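Local coordinates for CRISPR-associated endonuclease C2c1 (Alicyclobacillus acidoterrestris, PDB 5U31), which uses a guide RNA to recognise PAM-bearing target DNA and cleaves invading DNA with its RuvC nuclease domain, defending the bacterium against mobile genetic elements, at residues Y854-D859 with N866-W871; P128-D133 with M192-D197. The protein carries 3 engineered substitutions. All blocks are in the same frame, centred on the assembly; numbering follows the deposited sequence.

Contact 1 (Y854-D859 with N866-W871); sequences YQFNND and NQLMQW. With nucleotides of chain E; nucleotides of chain B.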
loop_
_atom_site.group_PDB
_atom_site.type_symbol
_atom_site.label_atom_id
_atom_site.label_comp_id
_atom_site.label_asym_id
_atom_site.label_seq_id
_atom_site.Cartn_x
_atom_site.Cartn_y
_atom_site.Cartn_z
ATOM N N TYR A 854 9.324 -1.972 5.463
ATOM C CA TYR A 854 9.861 -1.218 4.332
ATOM C C TYR A 854 8.765 -0.297 3.794
ATOM O O TYR A 854 8.194 -0.499 2.720
ATOM C CB TYR A 854 10.381 -2.164 3.261
ATOM C CG TYR A 854 11.317 -1.510 2.272
ATOM C CD1 TYR A 854 11.675 -2.153 1.095
ATOM C CD2 TYR A 854 11.845 -0.251 2.518
ATOM C CE1 TYR A 854 12.525 -1.556 0.190
ATOM C CE2 TYR A 854 12.697 0.352 1.617
ATOM C CZ TYR A 854 13.035 -0.304 0.455
ATOM O OH TYR A 854 13.887 0.295 -0.443
ATOM N N GLN A 855 8.472 0.733 4.581
ATOM C CA GLN A 855 7.387 1.660 4.299
ATOM C C GLN A 855 7.937 2.982 3.786
ATOM O O GLN A 855 9.139 3.254 3.846
ATOM C CB GLN A 855 6.540 1.900 5.552
ATOM C CG GLN A 855 6.071 0.639 6.235
ATOM C CD GLN A 855 5.496 0.907 7.611
ATOM O OE1 GLN A 855 5.229 2.055 7.971
ATOM N NE2 GLN A 855 5.308 -0.152 8.393
ATOM N N PHE A 856 7.034 3.810 3.271
ATOM C CA PHE A 856 7.407 5.176 2.940
ATOM C C PHE A 856 7.655 5.937 4.231
ATOM O O PHE A 856 6.881 5.829 5.188
ATOM C CB PHE A 856 6.320 5.866 2.120
ATOM C CG PHE A 856 5.430 4.927 1.364
ATOM C CD1 PHE A 856 5.931 4.161 0.329
ATOM C CD2 PHE A 856 4.084 4.834 1.672
ATOM C CE1 PHE A 856 5.110 3.303 -0.371
ATOM C CE2 PHE A 856 3.257 3.983 0.972
ATOM C CZ PHE A 856 3.771 3.215 -0.054
ATOM N N ASN A 857 8.742 6.697 4.263
ATOM C CA ASN A 857 9.157 7.383 5.475
ATOM C C ASN A 857 9.887 8.652 5.072
ATOM O O ASN A 857 10.603 8.670 4.066
ATOM C CB ASN A 857 10.050 6.482 6.341
ATOM C CG ASN A 857 10.250 7.028 7.740
ATOM O OD1 ASN A 857 9.529 7.917 8.176
ATOM N ND2 ASN A 857 11.231 6.490 8.453
ATOM N N ASN A 858 9.690 9.715 5.851
ATOM C CA ASN A 858 10.323 10.987 5.533
ATOM C C ASN A 858 11.843 10.921 5.652
ATOM O O ASN A 858 12.535 11.723 5.017
ATOM C CB ASN A 858 9.766 12.092 6.432
ATOM C CG ASN A 858 10.172 13.478 5.970
ATOM O OD1 ASN A 858 11.082 14.090 6.529
ATOM N ND2 ASN A 858 9.499 13.979 4.940
ATOM N N ASP A 859 12.377 9.981 6.437
ATOM C CA ASP A 859 13.826 9.808 6.477
ATOM C C ASP A 859 14.375 9.316 5.144
ATOM O O ASP A 859 15.539 9.581 4.822
ATOM C CB ASP A 859 14.222 8.842 7.599
ATOM C CG ASP A 859 13.877 9.369 8.986
ATOM O OD1 ASP A 859 13.810 10.604 9.168
ATOM O OD2 ASP A 859 13.676 8.540 9.903
ATOM N N ASN A 866 9.430 7.364 -3.761
ATOM C CA ASN A 866 8.683 7.254 -5.010
ATOM C C ASN A 866 8.706 5.831 -5.550
ATOM O O ASN A 866 7.669 5.307 -5.974
ATOM C CB ASN A 866 9.228 8.232 -6.048
ATOM C CG ASN A 866 8.344 8.322 -7.278
ATOM O OD1 ASN A 866 8.394 7.461 -8.155
ATOM N ND2 ASN A 866 7.531 9.370 -7.348
ATOM N N GLN A 867 9.871 5.178 -5.524
ATOM C CA GLN A 867 9.950 3.816 -6.042
ATOM C C GLN A 867 9.117 2.860 -5.202
ATOM O O GLN A 867 8.485 1.943 -5.737
ATOM C CB GLN A 867 11.401 3.346 -6.092
ATOM C CG GLN A 867 12.262 4.052 -7.112
ATOM C CD GLN A 867 13.702 3.595 -7.037
ATOM O OE1 GLN A 867 13.991 2.513 -6.523
ATOM N NE2 GLN A 867 14.617 4.422 -7.537
ATOM N N LEU A 868 9.106 3.058 -3.881
ATOM C CA LEU A 868 8.308 2.199 -3.015
ATOM C C LEU A 868 6.827 2.288 -3.350
ATOM O O LEU A 868 6.081 1.326 -3.132
ATOM C CB LEU A 868 8.539 2.566 -1.552
ATOM C CG LEU A 868 9.835 2.010 -0.967
ATOM C CD1 LEU A 868 10.014 2.494 0.449
ATOM C CD2 LEU A 868 9.839 0.493 -1.019
HETATM N N MSE A 869 6.389 3.423 -3.881
HETATM C CA MSE A 869 5.003 3.603 -4.265
HETATM C C MSE A 869 4.754 3.034 -5.651
HETATM O O MSE A 869 3.712 2.428 -5.900
HETATM C CB MSE A 869 4.626 5.077 -4.208
HETATM C CG MSE A 869 4.140 5.510 -2.836
HETATM SE SE MSE A 869 3.994 7.431 -2.716
HETATM C CE MSE A 869 5.789 7.828 -3.273
ATOM N N GLN A 870 5.713 3.240 -6.555
ATOM C CA GLN A 870 5.676 2.536 -7.832
ATOM C C GLN A 870 5.637 1.033 -7.606
ATOM O O GLN A 870 4.798 0.323 -8.175
ATOM C CB GLN A 870 6.889 2.912 -8.681
ATOM C CG GLN A 870 6.955 4.364 -9.078
ATOM C CD GLN A 870 7.947 4.602 -10.195
ATOM O OE1 GLN A 870 7.578 4.632 -11.370
ATOM N NE2 GLN A 870 9.217 4.762 -9.837
ATOM N N TRP A 871 6.543 0.537 -6.761
ATOM C CA TRP A 871 6.580 -0.878 -6.419
ATOM C C TRP A 871 5.288 -1.305 -5.737
ATOM O O TRP A 871 4.581 -2.200 -6.215
ATOM C CB TRP A 871 7.786 -1.150 -5.516
ATOM C CG TRP A 871 8.152 -2.591 -5.387
ATOM C CD1 TRP A 871 7.729 -3.618 -6.177
ATOM C CD2 TRP A 871 9.016 -3.171 -4.402
ATOM N NE1 TRP A 871 8.280 -4.803 -5.749
ATOM C CE2 TRP A 871 9.072 -4.555 -4.659
ATOM C CE3 TRP A 871 9.747 -2.655 -3.329
ATOM C CZ2 TRP A 871 9.831 -5.427 -3.883
ATOM C CZ3 TRP A 871 10.497 -3.522 -2.560
ATOM C CH2 TRP A 871 10.534 -4.893 -2.839
ATOM P P DG E 4 19.183 -6.330 2.043
ATOM O OP1 DG E 4 19.628 -7.708 1.763
ATOM O OP2 DG E 4 20.021 -5.188 1.617
ATOM O "O5'" DG E 4 17.749 -6.159 1.379
ATOM C "C5'" DG E 4 16.752 -7.135 1.607
ATOM C "C4'" DG E 4 15.397 -6.579 1.244
ATOM O "O4'" DG E 4 14.953 -5.694 2.291
ATOM C "C3'" DG E 4 15.392 -5.738 -0.015
ATOM O "O3'" DG E 4 15.168 -6.572 -1.139
ATOM C "C2'" DG E 4 14.219 -4.795 0.219
ATOM C "C1'" DG E 4 14.219 -4.623 1.738
ATOM N N9 DG E 4 14.808 -3.367 2.193
ATOM C C8 DG E 4 15.794 -2.633 1.576
ATOM N N7 DG E 4 16.114 -1.545 2.225
ATOM C C5 DG E 4 15.287 -1.560 3.343
ATOM C C6 DG E 4 15.177 -0.637 4.412
ATOM O O6 DG E 4 15.810 0.409 4.589
ATOM N N1 DG E 4 14.213 -1.034 5.336
ATOM C C2 DG E 4 13.450 -2.178 5.238
ATOM N N2 DG E 4 12.566 -2.398 6.224
ATOM N N3 DG E 4 13.544 -3.048 4.242
ATOM C C4 DG E 4 14.477 -2.676 3.334
ATOM P P A B 102 5.842 10.034 6.488
ATOM O OP1 A B 102 7.276 9.888 6.839
ATOM O OP2 A B 102 5.031 11.117 7.099
ATOM O "O5'" A B 102 5.710 10.201 4.911
ATOM C "C5'" A B 102 6.697 9.655 4.058
ATOM C "C4'" A B 102 6.182 9.377 2.670
ATOM O "O4'" A B 102 4.753 9.122 2.666
ATOM C "C3'" A B 102 6.341 10.484 1.651
ATOM O "O3'" A B 102 7.682 10.627 1.222
ATOM C "C2'" A B 102 5.371 10.041 0.563
ATOM O "O2'" A B 102 5.918 8.970 -0.187
ATOM C "C1'" A B 102 4.217 9.489 1.408
ATOM N N9 A B 102 3.164 10.501 1.606
ATOM C C8 A B 102 2.850 11.196 2.747
ATOM N N7 A B 102 1.866 12.048 2.591
ATOM C C5 A B 102 1.516 11.908 1.257
ATOM C C6 A B 102 0.537 12.535 0.470
ATOM N N6 A B 102 -0.287 13.461 0.953
ATOM N N1 A B 102 0.435 12.178 -0.830
ATOM C C2 A B 102 1.274 11.243 -1.294
ATOM N N3 A B 102 2.237 10.583 -0.652
ATOM C C4 A B 102 2.306 10.963 0.637
ATOM P P DG E 5 16.074 -6.423 -2.451
ATOM O OP1 DG E 5 15.826 -7.640 -3.247
ATOM O OP2 DG E 5 17.457 -6.085 -2.046
ATOM O "O5'" DG E 5 15.465 -5.145 -3.193
ATOM C "C5'" DG E 5 14.156 -5.206 -3.739
ATOM C "C4'" DG E 5 13.699 -3.839 -4.213
ATOM O "O4'" DG E 5 13.784 -2.900 -3.121
ATOM C "C3'" DG E 5 14.532 -3.232 -5.330
ATOM O "O3'" DG E 5 14.021 -3.658 -6.594
ATOM C "C2'" DG E 5 14.307 -1.738 -5.120
ATOM C "C1'" DG E 5 14.187 -1.633 -3.601
ATOM N N9 DG E 5 15.440 -1.284 -2.957
ATOM C C8 DG E 5 16.277 -2.126 -2.265
ATOM N N7 DG E 5 17.342 -1.532 -1.805
ATOM C C5 DG E 5 17.199 -0.214 -2.223
ATOM C C6 DG E 5 18.043 0.899 -2.022
ATOM O O6 DG E 5 19.117 0.942 -1.414
ATOM N N1 DG E 5 17.528 2.051 -2.611
ATOM C C2 DG E 5 16.346 2.115 -3.311
ATOM N N2 DG E 5 16.012 3.315 -3.812
ATOM N N3 DG E 5 15.545 1.075 -3.507
ATOM C C4 DG E 5 16.034 -0.050 -2.936
#

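Contact 2 (P128-D133 with M192-D197); sequences PLADKD and MRVYTD. With SO4 (sulfate ion), chain F.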
loop_
_atom_site.group_PDB
_atom_site.type_symbol
_atom_site.label_atom_id
_atom_site.label_comp_id
_atom_site.label_asym_id
_atom_site.label_seq_id
_atom_site.Cartn_x
_atom_site.Cartn_y
_atom_site.Cartn_z
ATOM N N PRO A 128 -39.405 -2.199 17.423
ATOM C CA PRO A 128 -39.708 -1.576 18.721
ATOM C C PRO A 128 -39.524 -0.067 18.737
ATOM O O PRO A 128 -40.181 0.614 19.532
ATOM C CB PRO A 128 -38.732 -2.273 19.677
ATOM C CG PRO A 128 -38.464 -3.577 19.044
ATOM C CD PRO A 128 -38.440 -3.303 17.576
ATOM N N LEU A 129 -38.663 0.483 17.883
ATOM C CA LEU A 129 -38.470 1.926 17.860
ATOM C C LEU A 129 -39.333 2.638 16.825
ATOM O O LEU A 129 -39.448 3.866 16.882
ATOM C CB LEU A 129 -36.999 2.268 17.614
ATOM C CG LEU A 129 -35.956 1.787 18.625
ATOM C CD1 LEU A 129 -34.580 2.208 18.169
ATOM C CD2 LEU A 129 -36.241 2.326 20.007
ATOM N N ALA A 130 -39.941 1.921 15.883
ATOM C CA ALA A 130 -40.741 2.576 14.854
ATOM C C ALA A 130 -42.141 2.013 14.695
ATOM O O ALA A 130 -42.991 2.692 14.104
ATOM C CB ALA A 130 -40.027 2.517 13.496
ATOM N N ASP A 131 -42.418 0.814 15.193
ATOM C CA ASP A 131 -43.740 0.217 15.080
ATOM C C ASP A 131 -44.563 0.608 16.299
ATOM O O ASP A 131 -44.152 0.363 17.439
ATOM C CB ASP A 131 -43.634 -1.303 14.961
ATOM C CG ASP A 131 -44.901 -1.943 14.449
ATOM O OD1 ASP A 131 -44.820 -2.684 13.449
ATOM O OD2 ASP A 131 -45.975 -1.703 15.038
ATOM N N LYS A 132 -45.721 1.223 16.052
ATOM C CA LYS A 132 -46.595 1.641 17.142
ATOM C C LYS A 132 -46.991 0.469 18.030
ATOM O O LYS A 132 -47.148 0.639 19.244
ATOM C CB LYS A 132 -47.842 2.315 16.573
ATOM C CG LYS A 132 -48.302 3.545 17.324
ATOM C CD LYS A 132 -49.328 4.313 16.501
ATOM C CE LYS A 132 -49.533 5.726 17.028
ATOM N NZ LYS A 132 -50.475 6.509 16.175
ATOM N N ASP A 133 -47.145 -0.724 17.453
ATOM C CA ASP A 133 -47.666 -1.879 18.172
ATOM C C ASP A 133 -46.623 -2.970 18.361
ATOM O O ASP A 133 -46.981 -4.134 18.565
ATOM C CB ASP A 133 -48.883 -2.452 17.445
ATOM C CG ASP A 133 -49.928 -1.397 17.130
ATOM O OD1 ASP A 133 -50.391 -0.702 18.062
ATOM O OD2 ASP A 133 -50.284 -1.265 15.939
HETATM N N MSE A 192 -38.946 6.748 16.352
HETATM C CA MSE A 192 -38.646 7.234 15.017
HETATM C C MSE A 192 -39.757 6.884 14.052
HETATM O O MSE A 192 -40.730 6.229 14.417
HETATM C CB MSE A 192 -37.337 6.637 14.518
HETATM C CG MSE A 192 -36.169 6.852 15.443
HETATM SE SE MSE A 192 -34.739 5.602 15.030
HETATM C CE MSE A 192 -33.437 6.188 16.347
ATOM N N ARG A 193 -39.593 7.301 12.806
ATOM C CA ARG A 193 -40.568 7.013 11.772
ATOM C C ARG A 193 -40.088 5.853 10.915
ATOM O O ARG A 193 -38.890 5.582 10.812
ATOM C CB ARG A 193 -40.812 8.246 10.904
ATOM C CG ARG A 193 -40.835 9.533 11.708
ATOM C CD ARG A 193 -41.186 10.735 10.865
ATOM N NE ARG A 193 -42.568 11.129 11.092
ATOM C CZ ARG A 193 -42.945 11.987 12.031
ATOM N NH1 ARG A 193 -42.037 12.546 12.816
ATOM N NH2 ARG A 193 -44.225 12.291 12.179
ATOM N N VAL A 194 -41.043 5.146 10.321
ATOM C CA VAL A 194 -40.729 4.226 9.237
ATOM C C VAL A 194 -40.580 5.072 7.979
ATOM O O VAL A 194 -41.553 5.658 7.501
ATOM C CB VAL A 194 -41.805 3.153 9.071
ATOM C CG1 VAL A 194 -41.471 2.271 7.898
ATOM C CG2 VAL A 194 -41.905 2.327 10.337
ATOM N N TYR A 195 -39.353 5.152 7.458
ATOM C CA TYR A 195 -39.057 6.070 6.362
ATOM C C TYR A 195 -40.021 5.893 5.195
ATOM O O TYR A 195 -40.543 6.875 4.656
ATOM C CB TYR A 195 -37.618 5.888 5.881
ATOM C CG TYR A 195 -37.334 6.730 4.660
ATOM C CD1 TYR A 195 -37.487 6.211 3.380
ATOM C CD2 TYR A 195 -36.956 8.059 4.785
ATOM C CE1 TYR A 195 -37.257 6.984 2.270
ATOM C CE2 TYR A 195 -36.720 8.839 3.673
ATOM C CZ TYR A 195 -36.872 8.296 2.418
ATOM O OH TYR A 195 -36.638 9.068 1.303
ATOM N N THR A 196 -40.247 4.649 4.768
ATOM C CA THR A 196 -41.142 4.437 3.636
ATOM C C THR A 196 -42.561 4.873 3.965
ATOM O O THR A 196 -43.267 5.391 3.093
ATOM C CB THR A 196 -41.130 2.974 3.187
ATOM O OG1 THR A 196 -41.433 2.118 4.295
ATOM C CG2 THR A 196 -39.776 2.604 2.613
ATOM N N ASP A 197 -42.986 4.701 5.210
ATOM C CA ASP A 197 -44.333 5.091 5.621
ATOM C C ASP A 197 -44.302 6.435 6.346
ATOM O O ASP A 197 -44.739 6.573 7.483
ATOM C CB ASP A 197 -44.953 3.999 6.488
ATOM C CG ASP A 197 -46.423 4.227 6.743
ATOM O OD1 ASP A 197 -46.770 4.678 7.853
ATOM O OD2 ASP A 197 -47.230 3.981 5.823
HETATM S S SO4 F . -38.716 13.093 13.320
HETATM O O1 SO4 F . -37.367 13.648 13.248
HETATM O O2 SO4 F . -39.474 13.846 14.316
HETATM O O3 SO4 F . -39.353 13.202 12.010
HETATM O O4 SO4 F . -38.675 11.689 13.720
#

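Contact 1 (Y854-D859 with N866-W871)
In the RuvC nuclease domain, whose fold is of the RNase H type, strand 845-850 leads through a loop into helix 862-871, at the start of the beta-alpha-beta crossover to the parallel strand 890-895. Here the loop, through Tyr854 and Phe856, packs on Leu868, Met869 and Trp871 of the helix. Tyr854 has its ring filled on both sides. Leu868 CD2 stands over one face, 3.6 Å from the Tyr854 ring centroid and close to the ring normal, a CH-pi contact. Over the opposite face lies the base of DG4 of chain E, nearly parallel to the ring, with DG4 C4 3.4 Å above the Tyr854 plane. Because CG is anti to the backbone N (chi1 -162°), the phenol reaches out between leucine and base. The sugar oxygen O4' of DG5 of chain E sits at the ring's edge, and the DG5 base is turned roughly perpendicular to that of DG4, consistent with the inferred role of Tyr854 in breaking base stacking beside the scissile phosphate. The Tyr854 hydroxyl is hydrogen-bonded to Glu864, which probably helps hold the far end of the ring. Trp871 meets Tyr854 CE1 with its indole edge, CZ3 at 3.9 Å, and carries the DG5 sugar on one face; its side chain is about 7 Å from that of Ala849, an engineered residue at an inferred active-site position. Phe856 packs against Leu868 and Met869. Leu868 CB touches Phe856 CD1 at 3.6 Å, Leu868 O lies in the ring plane at the edge, and Met869 CG rests off-centre on a face. Beyond the ring, the Asn858 backbone N donates to OP1 of A102 of chain B. In selenomethionine Met869, SE stands above the Phe856 face at a distance, 4.8 Å from the centroid, a long Met-aromatic contact.

Contact 2 (P128-D133 with M192-D197)
The guanidinium of Arg193, whose backbone carbonyl carbon touches Ala130 CB, meets a sulfate ion at its edge, with the sulfur close to the guanidinium plane. NH1 of Arg193 donates to sulfate O3 at 2.9 Å, a somewhat bent bond with an N-H...O angle of 139°. The turn at chi3 (103°) swings the guanidinium so that NH1 reaches this oxygen, and CD also lies near O3. Arg193 NH2 forms a salt bridge to Glu83, and Tyr36 OH and Trp40 NE1 also bond the sulfate, so this ion, probably left from the crystallisation liquor, sits in a polar niche formed by these side chains. The two segments themselves are joined by the backbone: Met192 N gives its hydrogen to Leu129 O at 3.0 Å, with an angle of 165°. That carbonyl belongs to the last turn of helix 118-130, so the incoming loop takes up an acceptor at the helix end. One residue on, Ala130 points its methyl toward the loop. CB of Ala130 packs against CG2 of Val194 at 3.7 Å, and the carbonyl of Met192 lies beside Ala130 CA. Past the helix, Asp131 OD2 accepts from Asp133 N at 2.9 Å through its anti lone pair, an Asx turn just after the helix end. The whole arrangement is a seam within the helical REC1 domain: selenomethionine Met192 presses on Tyr36, Trp40 and Leu44 of helix 17-45, Leu129 on Leu183 of helix 176-185, and Val194 on Asp218 of helix 216-257.

Contact 2 comes first along the chain and closes long before contact 1 opens. Their centres are 52 Å apart, the nearest atoms about 40 Å, and they share no helix, strand or sheet. Contact 2 belongs to the REC1 domain of the recognition lobe, at the end of helix 118-130, whose early residues 119-123 bind the PAM of the target DNA. Contact 1 lies in the RuvC-II part of the nuclease lobe, only about 10 Å from the centre of the chain. The guide RNA runs in the channel between the lobes; one contact lies on the recognition side of that channel and the other on the nuclease side.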